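Local coordinates for germination protein (Bacillus megaterium, PDB 6O59) that probably serves in sensing spore germinants, as the N-terminal domain of the A subunit of the GerK3 receptor, at residues A[84-87]-A[88-91]; A[102-106]-A[107-111]; A[192-195]-A[196-199]. One frame throughout, in Å; residues are numbered along the deposited sequence.

Interaction 1 of 3, residues A[84-87]-A[88-91]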
ATOM      1  N   GLU A  84      12.600  -5.646 -23.192  1.00 80.66           N
ATOM      2  CA  GLU A  84      12.235  -6.167 -24.517  1.00 81.80           C
ATOM      3  C   GLU A  84      11.194  -7.284 -24.453  1.00 83.78           C
ATOM      4  O   GLU A  84      10.442  -7.458 -25.414  1.00 83.45           O
ATOM      5  CB  GLU A  84      13.469  -6.675 -25.261  1.00 86.83           C
ATOM      6  CG  GLU A  84      14.326  -5.570 -25.854  1.00 98.78           C
ATOM      7  CD  GLU A  84      15.571  -6.028 -26.585  1.00120.09           C
ATOM      8  OE1 GLU A  84      15.810  -7.257 -26.665  1.00108.84           O
ATOM      9  OE2 GLU A  84      16.314  -5.147 -27.077  1.00118.45           O
ATOM     10  N   ASP A  85      11.152  -8.030 -23.326  1.00 79.63           N
ATOM     11  CA  ASP A  85      10.180  -9.096 -23.061  1.00 78.46           C
ATOM     12  C   ASP A  85       8.971  -8.561 -22.327  1.00 78.67           C
ATOM     13  O   ASP A  85       7.858  -8.963 -22.645  1.00 78.21           O
ATOM     14  CB  ASP A  85      10.804 -10.245 -22.247  1.00 80.72           C
ATOM     15  CG  ASP A  85      11.717 -11.149 -23.048  1.00 93.21           C
ATOM     16  OD1 ASP A  85      11.639 -11.119 -24.299  1.00 96.20           O
ATOM     17  OD2 ASP A  85      12.506 -11.890 -22.427  1.00 99.26           O
ATOM     18  N   ILE A  86       9.187  -7.651 -21.360  1.00 72.56           N
ATOM     19  CA  ILE A  86       8.124  -7.070 -20.535  1.00 70.16           C
ATOM     20  C   ILE A  86       7.147  -6.194 -21.379  1.00 73.05           C
ATOM     21  O   ILE A  86       5.952  -6.154 -21.056  1.00 71.51           O
ATOM     22  CB  ILE A  86       8.723  -6.318 -19.300  1.00 72.10           C
ATOM     23  CG1 ILE A  86       9.413  -7.357 -18.349  1.00 72.85           C
ATOM     24  CG2 ILE A  86       7.653  -5.501 -18.551  1.00 68.70           C
ATOM     25  CD1 ILE A  86       9.656  -6.960 -16.873  1.00 76.07           C
ATOM     26  N   VAL A  87       7.623  -5.565 -22.479  1.00 69.14           N
ATOM     27  CA  VAL A  87       6.764  -4.748 -23.351  1.00 67.63           C
ATOM     28  C   VAL A  87       5.614  -5.599 -23.953  1.00 72.66           C
ATOM     29  O   VAL A  87       4.552  -5.050 -24.249  1.00 72.52           O
ATOM     30  CB  VAL A  87       7.531  -3.978 -24.451  1.00 71.72           C
ATOM     31  CG1 VAL A  87       8.454  -2.929 -23.853  1.00 71.05           C
ATOM     32  CG2 VAL A  87       8.286  -4.911 -25.383  1.00 73.61           C
ATOM     33  N   THR A  88       5.812  -6.930 -24.087  1.00 69.76           N
ATOM     34  CA  THR A  88       4.798  -7.865 -24.604  1.00 70.37           C
ATOM     35  C   THR A  88       3.752  -8.189 -23.535  1.00 75.53           C
ATOM     36  O   THR A  88       2.716  -8.791 -23.837  1.00 76.06           O
ATOM     37  CB  THR A  88       5.441  -9.199 -25.084  1.00 70.49           C
ATOM     38  OG1 THR A  88       5.781 -10.035 -23.972  1.00 69.93           O
ATOM     39  CG2 THR A  88       6.619  -9.007 -25.969  1.00 64.00           C
ATOM     40  N   MET A  89       4.049  -7.826 -22.279  1.00 71.43           N
ATOM     41  CA  MET A  89       3.230  -8.159 -21.123  1.00 69.91           C
ATOM     42  C   MET A  89       2.528  -6.977 -20.481  1.00 74.14           C
ATOM     43  O   MET A  89       1.661  -7.197 -19.639  1.00 74.39           O
ATOM     44  CB  MET A  89       4.117  -8.832 -20.073  1.00 71.68           C
ATOM     45  CG  MET A  89       4.714 -10.125 -20.573  1.00 76.82           C
ATOM     46  SD  MET A  89       5.583 -11.011 -19.290  1.00 79.99           S
ATOM     47  CE  MET A  89       7.213 -10.687 -19.770  1.00 78.20           C
ATOM     48  N   GLY A  90       2.906  -5.758 -20.861  1.00 70.32           N
ATOM     49  CA  GLY A  90       2.357  -4.518 -20.323  1.00 68.38           C
ATOM     50  C   GLY A  90       3.063  -3.300 -20.882  1.00 74.53           C
ATOM     51  O   GLY A  90       4.103  -3.425 -21.547  1.00 77.03           O
ATOM     52  N   ASN A  91       2.495  -2.113 -20.625  1.00 68.69           N
ATOM     53  CA  ASN A  91       3.009  -0.839 -21.115  1.00 68.10           C
ATOM     54  C   ASN A  91       4.140  -0.356 -20.221  1.00 71.67           C
ATOM     55  O   ASN A  91       3.933  -0.046 -19.033  1.00 69.76           O
ATOM     56  CB  ASN A  91       1.880   0.162 -21.227  1.00 66.38           C
ATOM     57  CG  ASN A  91       0.844  -0.304 -22.217  1.00 74.38           C
ATOM     58  OD1 ASN A  91       1.138  -1.084 -23.137  1.00 64.06           O
ATOM     59  ND2 ASN A  91      -0.391   0.152 -22.043  1.00 59.66           N
TER
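T88 turns its hydroxyl back onto the carbonyl of D85. OG1 sits 2.7 Å from D85 O and approaches nearly head-on, with a C=O...OG1 angle of 164°. The first torsion (chi1 77°) puts the hydroxyl between the backbone N and the carbonyl carbon, and from there it can look back three residues to that oxygen. T88 N gives the same oxygen, D85 O, a second bond of 3.2 Å, so main chain and side chain of one residue grip D85 O together.

M89 comes to that carbonyl by a different route. Its chain runs out and then bends at the sulfur (chi3 -105°), which carries the methyl back so that CE lies 3.4 Å from D85 O. The same methyl stands 4.2 Å from I86 CG1, an apolar touch alongside the polar cluster. M89 also packs on I56 and Y59 of helix 54-62, and the carboxylate of D85 is hydrogen-bonded through OD2 to the Y59 hydroxyl.

One residue on, I86 O takes M89 N at 2.8 Å, with a weak bond from G90 N besides. Both I86 and V87 lay their side chains against V92 of strand 91-95.

Chemically, carbonyls at this end of the helix are taken up locally: D85 O by a backbone NH and a hydroxyl, I86 O by backbone NH groups. The chain can therefore turn toward strand 91-95 at the protein surface with these two oxygens satisfied.

Interaction 2 of 3, residues A[102-106]-A[107-111]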
ATOM      1  N   LEU A 102       7.456   7.100  -7.473  1.00 72.49           N
ATOM      2  CA  LEU A 102       6.411   6.995  -6.471  1.00 70.42           C
ATOM      3  C   LEU A 102       5.012   7.121  -7.060  1.00 72.56           C
ATOM      4  O   LEU A 102       4.152   6.324  -6.696  1.00 72.06           O
ATOM      5  CB  LEU A 102       6.625   7.997  -5.333  1.00 71.73           C
ATOM      6  CG  LEU A 102       7.763   7.655  -4.366  1.00 76.26           C
ATOM      7  CD1 LEU A 102       8.028   8.798  -3.406  1.00 78.88           C
ATOM      8  CD2 LEU A 102       7.511   6.346  -3.627  1.00 72.77           C
ATOM      9  N   SER A 103       4.802   8.034  -8.010  1.00 68.12           N
ATOM     10  CA  SER A 103       3.488   8.211  -8.625  1.00 66.76           C
ATOM     11  C   SER A 103       3.083   6.976  -9.425  1.00 68.69           C
ATOM     12  O   SER A 103       1.910   6.602  -9.379  1.00 68.78           O
ATOM     13  CB  SER A 103       3.446   9.455  -9.505  1.00 70.96           C
ATOM     14  OG  SER A 103       3.850   9.132 -10.823  1.00 84.17           O
ATOM     15  N   SER A 104       4.038   6.332 -10.127  1.00 63.97           N
ATOM     16  CA  SER A 104       3.746   5.137 -10.922  1.00 62.82           C
ATOM     17  C   SER A 104       3.387   3.948  -9.986  1.00 68.51           C
ATOM     18  O   SER A 104       2.421   3.210 -10.242  1.00 67.26           O
ATOM     19  CB  SER A 104       4.906   4.813 -11.857  1.00 65.98           C
ATOM     20  OG  SER A 104       5.615   3.639 -11.504  1.00 76.58           O
ATOM     21  N   LEU A 105       4.131   3.821  -8.870  1.00 66.11           N
ATOM     22  CA  LEU A 105       3.882   2.807  -7.857  1.00 65.05           C
ATOM     23  C   LEU A 105       2.456   2.967  -7.290  1.00 68.17           C
ATOM     24  O   LEU A 105       1.713   1.985  -7.252  1.00 67.67           O
ATOM     25  CB  LEU A 105       4.945   2.930  -6.740  1.00 65.84           C
ATOM     26  CG  LEU A 105       4.816   1.994  -5.528  1.00 68.28           C
ATOM     27  CD1 LEU A 105       5.252   0.599  -5.874  1.00 67.62           C
ATOM     28  CD2 LEU A 105       5.656   2.486  -4.397  1.00 68.51           C
ATOM     29  N   MET A 106       2.067   4.209  -6.912  1.00 65.09           N
ATOM     30  CA  MET A 106       0.757   4.522  -6.316  1.00 65.35           C
ATOM     31  C   MET A 106      -0.385   4.337  -7.314  1.00 72.84           C
ATOM     32  O   MET A 106      -1.526   4.120  -6.906  1.00 75.08           O
ATOM     33  CB  MET A 106       0.714   5.949  -5.730  1.00 68.67           C
ATOM     34  CG  MET A 106       1.772   6.261  -4.625  1.00 72.48           C
ATOM     35  SD  MET A 106       2.408   4.897  -3.591  1.00 74.78           S
ATOM     36  CE  MET A 106       1.115   4.714  -2.478  1.00 71.51           C
ATOM     37  N   SER A 107      -0.079   4.386  -8.615  1.00 69.18           N
ATOM     38  CA  SER A 107      -1.071   4.240  -9.674  1.00 68.00           C
ATOM     39  C   SER A 107      -1.230   2.762 -10.130  1.00 71.33           C
ATOM     40  O   SER A 107      -1.807   2.491 -11.187  1.00 71.98           O
ATOM     41  CB  SER A 107      -0.703   5.136 -10.852  1.00 69.76           C
ATOM     42  OG  SER A 107       0.434   4.603 -11.502  1.00 75.78           O
ATOM     43  N   GLY A 108      -0.738   1.831  -9.329  1.00 66.94           N
ATOM     44  CA  GLY A 108      -0.856   0.413  -9.639  1.00 66.42           C
ATOM     45  C   GLY A 108       0.139  -0.168 -10.618  1.00 72.06           C
ATOM     46  O   GLY A 108      -0.143  -1.214 -11.204  1.00 73.32           O
ATOM     47  N   ASP A 109       1.305   0.481 -10.823  1.00 68.11           N
ATOM     48  CA  ASP A 109       2.323  -0.086 -11.716  1.00 67.12           C
ATOM     49  C   ASP A 109       3.227  -1.018 -10.935  1.00 69.71           C
ATOM     50  O   ASP A 109       3.221  -0.999  -9.701  1.00 70.93           O
ATOM     51  CB  ASP A 109       3.168   1.012 -12.390  1.00 69.84           C
ATOM     52  CG  ASP A 109       2.534   1.775 -13.540  1.00 79.24           C
ATOM     53  OD1 ASP A 109       1.376   1.473 -13.894  1.00 79.87           O
ATOM     54  OD2 ASP A 109       3.199   2.672 -14.085  1.00 86.98           O
ATOM     55  N   SER A 110       4.003  -1.836 -11.633  1.00 64.85           N
ATOM     56  CA  SER A 110       5.002  -2.677 -10.976  1.00 64.33           C
ATOM     57  C   SER A 110       6.366  -2.112 -11.303  1.00 68.45           C
ATOM     58  O   SER A 110       6.635  -1.754 -12.458  1.00 67.47           O
ATOM     59  CB  SER A 110       4.889  -4.135 -11.402  1.00 66.24           C
ATOM     60  OG  SER A 110       3.581  -4.585 -11.116  1.00 66.63           O
ATOM     61  N   LEU A 111       7.183  -1.939 -10.271  1.00 65.26           N
ATOM     62  CA  LEU A 111       8.522  -1.412 -10.448  1.00 66.43           C
ATOM     63  C   LEU A 111       9.505  -2.547 -10.538  1.00 71.40           C
ATOM     64  O   LEU A 111       9.369  -3.544  -9.824  1.00 70.64           O
ATOM     65  CB  LEU A 111       8.940  -0.448  -9.310  1.00 66.78           C
ATOM     66  CG  LEU A 111       7.984   0.684  -8.900  1.00 69.33           C
ATOM     67  CD1 LEU A 111       8.539   1.435  -7.732  1.00 69.69           C
ATOM     68  CD2 LEU A 111       7.704   1.634 -10.032  1.00 70.17           C
TER
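S107 and D109 both bond to S104 O, and they come to it from opposite faces of the carbonyl plane. S107 OG lies 2.7 Å from S104 O and D109 N 3.0 Å from it, the latter bond running at 152° at the hydrogen. With chi1 of S107 at 71°, OG is folded back over its own backbone and meets S104 O. S107 N adds weak bonds to S103 O and S104 O.

The tight part is on the side facing the sheet. L105 and L111 cross at about a right angle: L105 CD1, with CB beside it, meets L111 CD1, the two CD1 methyls 3.9 Å apart. L105 also touches V45 of strand 40-47. M106 leaves the turn on another course, packing on I47 and P167. L111 reaches V120 and S122 as well, which places this leucine pair between helix and sheet. The S104 hydroxyl is hydrogen-bonded to S122 OG of strand 120-124. D109, partly exposed, lies over S104, with OD2 3.5 Å from S104 CB in a van der Waals approach, and against S122 and S124 of the same strand.

The solvent side is looser. S103 is exposed, its hydroxyl held by a weak bond to D100 O, and S107 is partly exposed where the chain leaves the helix.

G108, at positive phi, is the C-prime residue. G108 N bonds to L105 O at 3.2 Å, and together with the D109 N bond to S104 O this makes a Schellman motif, ending helix 98-106 and sending the chain into strand 110-114 of the five-stranded antiparallel sheet.

Interaction 3 of 3, residues A[192-195]-A[196-199]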
ATOM      1  N   ILE A 192      -0.870  15.404   6.737  1.00 82.20           N
ATOM      2  CA  ILE A 192      -2.212  15.986   6.755  1.00 80.88           C
ATOM      3  C   ILE A 192      -2.795  15.686   8.142  1.00 84.95           C
ATOM      4  O   ILE A 192      -3.221  16.614   8.833  1.00 85.50           O
ATOM      5  CB  ILE A 192      -3.096  15.511   5.567  1.00 81.47           C
ATOM      6  CG1 ILE A 192      -2.594  16.150   4.248  1.00 83.63           C
ATOM      7  CG2 ILE A 192      -4.561  15.873   5.808  1.00 80.12           C
ATOM      8  CD1 ILE A 192      -3.172  15.596   2.921  1.00 91.10           C
ATOM      9  N   ALA A 193      -2.753  14.406   8.571  1.00 80.10           N
ATOM     10  CA  ALA A 193      -3.218  14.016   9.893  1.00 79.98           C
ATOM     11  C   ALA A 193      -2.281  14.547  10.980  1.00 89.26           C
ATOM     12  O   ALA A 193      -1.058  14.562  10.792  1.00 91.12           O
ATOM     13  CB  ALA A 193      -3.325  12.506   9.991  1.00 78.73           C
ATOM     14  N   ASN A 194      -2.863  15.002  12.109  1.00 87.05           N
ATOM     15  CA  ASN A 194      -2.102  15.482  13.264  1.00 89.80           C
ATOM     16  C   ASN A 194      -1.454  14.289  13.953  1.00 92.89           C
ATOM     17  O   ASN A 194      -2.146  13.313  14.259  1.00 90.02           O
ATOM     18  CB  ASN A 194      -3.020  16.226  14.231  1.00 91.67           C
ATOM     19  CG  ASN A 194      -2.296  16.938  15.332  1.00114.86           C
ATOM     20  OD1 ASN A 194      -1.687  16.328  16.207  1.00110.43           O
ATOM     21  ND2 ASN A 194      -2.357  18.251  15.309  1.00111.90           N
ATOM     22  N   ASP A 195      -0.143  14.360  14.198  1.00 92.04           N
ATOM     23  CA  ASP A 195       0.589  13.256  14.819  1.00 93.02           C
ATOM     24  C   ASP A 195       0.091  12.943  16.226  1.00 96.32           C
ATOM     25  O   ASP A 195      -0.040  11.766  16.550  1.00 94.87           O
ATOM     26  CB  ASP A 195       2.106  13.498  14.826  1.00 98.98           C
ATOM     27  CG  ASP A 195       2.775  13.100  13.525  1.00115.28           C
ATOM     28  OD1 ASP A 195       2.527  11.949  13.047  1.00115.84           O
ATOM     29  OD2 ASP A 195       3.545  13.926  12.981  1.00121.20           O
ATOM     30  N   LYS A 196      -0.257  13.967  17.027  1.00 93.74           N
ATOM     31  CA  LYS A 196      -0.768  13.767  18.386  1.00 93.91           C
ATOM     32  C   LYS A 196      -2.120  13.012  18.356  1.00 94.17           C
ATOM     33  O   LYS A 196      -2.362  12.167  19.219  1.00 94.15           O
ATOM     34  CB  LYS A 196      -0.874  15.102  19.145  1.00 98.67           C
ATOM     35  CG  LYS A 196       0.459  15.852  19.227  1.00117.60           C
ATOM     36  CD  LYS A 196       0.446  17.059  20.168  1.00134.68           C
ATOM     37  CE  LYS A 196       0.227  18.376  19.453  1.00145.30           C
ATOM     38  NZ  LYS A 196       0.451  19.534  20.362  1.00152.71           N
ATOM     39  N   VAL A 197      -2.951  13.252  17.322  1.00 87.62           N
ATOM     40  CA  VAL A 197      -4.247  12.581  17.130  1.00 83.79           C
ATOM     41  C   VAL A 197      -4.002  11.112  16.710  1.00 87.14           C
ATOM     42  O   VAL A 197      -4.686  10.209  17.209  1.00 86.72           O
ATOM     43  CB  VAL A 197      -5.144  13.348  16.110  1.00 84.40           C
ATOM     44  CG1 VAL A 197      -6.410  12.580  15.775  1.00 80.91           C
ATOM     45  CG2 VAL A 197      -5.496  14.735  16.620  1.00 85.87           C
ATOM     46  N   VAL A 198      -3.014  10.882  15.816  1.00 82.62           N
ATOM     47  CA  VAL A 198      -2.668   9.546  15.327  1.00 80.82           C
ATOM     48  C   VAL A 198      -2.145   8.700  16.500  1.00 87.02           C
ATOM     49  O   VAL A 198      -2.663   7.597  16.723  1.00 85.54           O
ATOM     50  CB  VAL A 198      -1.679   9.583  14.130  1.00 84.35           C
ATOM     51  CG1 VAL A 198      -1.184   8.180  13.770  1.00 83.41           C
ATOM     52  CG2 VAL A 198      -2.322  10.240  12.910  1.00 82.36           C
ATOM     53  N   LYS A 199      -1.172   9.239  17.268  1.00 86.73           N
ATOM     54  CA  LYS A 199      -0.573   8.565  18.431  1.00 89.05           C
ATOM     55  C   LYS A 199      -1.642   8.160  19.455  1.00 91.53           C
ATOM     56  O   LYS A 199      -1.583   7.048  19.974  1.00 91.04           O
ATOM     57  CB  LYS A 199       0.505   9.446  19.133  1.00 96.52           C
ATOM     58  CG  LYS A 199       1.673  10.008  18.283  1.00121.27           C
ATOM     59  CD  LYS A 199       2.430   9.006  17.383  1.00138.52           C
ATOM     60  CE  LYS A 199       2.147   9.210  15.902  1.00150.98           C
ATOM     61  NZ  LYS A 199       3.085   8.429  15.058  1.00158.62           N
TER
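N194 caps the start of helix 195-206 with its side-chain oxygen: OD1 accepts from K196 N at 2.9 Å, a weak bond bent to 129° at the hydrogen. Its chi1 of -171° takes the amide away from the backbone N and swings it round beside the carbonyl carbon, where OD1 can face the first turn. The amide oxygen also lies against the start of the K196 side chain, whose far end leads away.

The other hydrogen bonds are main-chain ones. N194 O receives V198 N at 3.0 Å and takes a weaker bond from V197 N. D195 O receives K199 N in a nearly straight bond of 174°. These are the opening links of the regular helix.

One apolar pair spans the cap: CB of A193, the residue before the N-cap, meets CG2 of V198 at 3.8 Å, a pairing across the helix start that fits a hydrophobic staple. Separately, CG2 of V197 comes within 3.7 Å of N194 CB, a van der Waals contact in which the two side chains cross at about a right angle.

Charge enters through D195 and K199, which lie side by side and point the same way. OD1 of D195 and NZ of K199 are 4.1 Å apart, too far for a salt bridge, and R202 brings a like charge close to K199. An aspartate in this first turn would probably interact favourably with the positive end of the helix dipole.

The helix start faces the antiparallel sheet that holds strands 182-189 and 252-256: A193 and V198 rest on Y188 of strand 182-189, while V197 and V198 touch I252 of strand 252-256.

In the fold
The three contacts follow one another along the chain, and all lie at helix ends. Interactions 1 and 2 lie at the ends of the successive helices 78-86 and 98-106; each leads into a strand of the first five-stranded sheet, and their centres are 16 Å apart, with nearest atoms about 6 Å apart. Interaction 3 is the converse, a helix start, and belongs with the second sheet, whose strand order, 1-2-4-5-3, matches that of the first. Its centre lies 26 Å from that of interaction 2 and 42 Å from that of interaction 1, on the opposite side of the chain's centre from the latter. None of the three touches another.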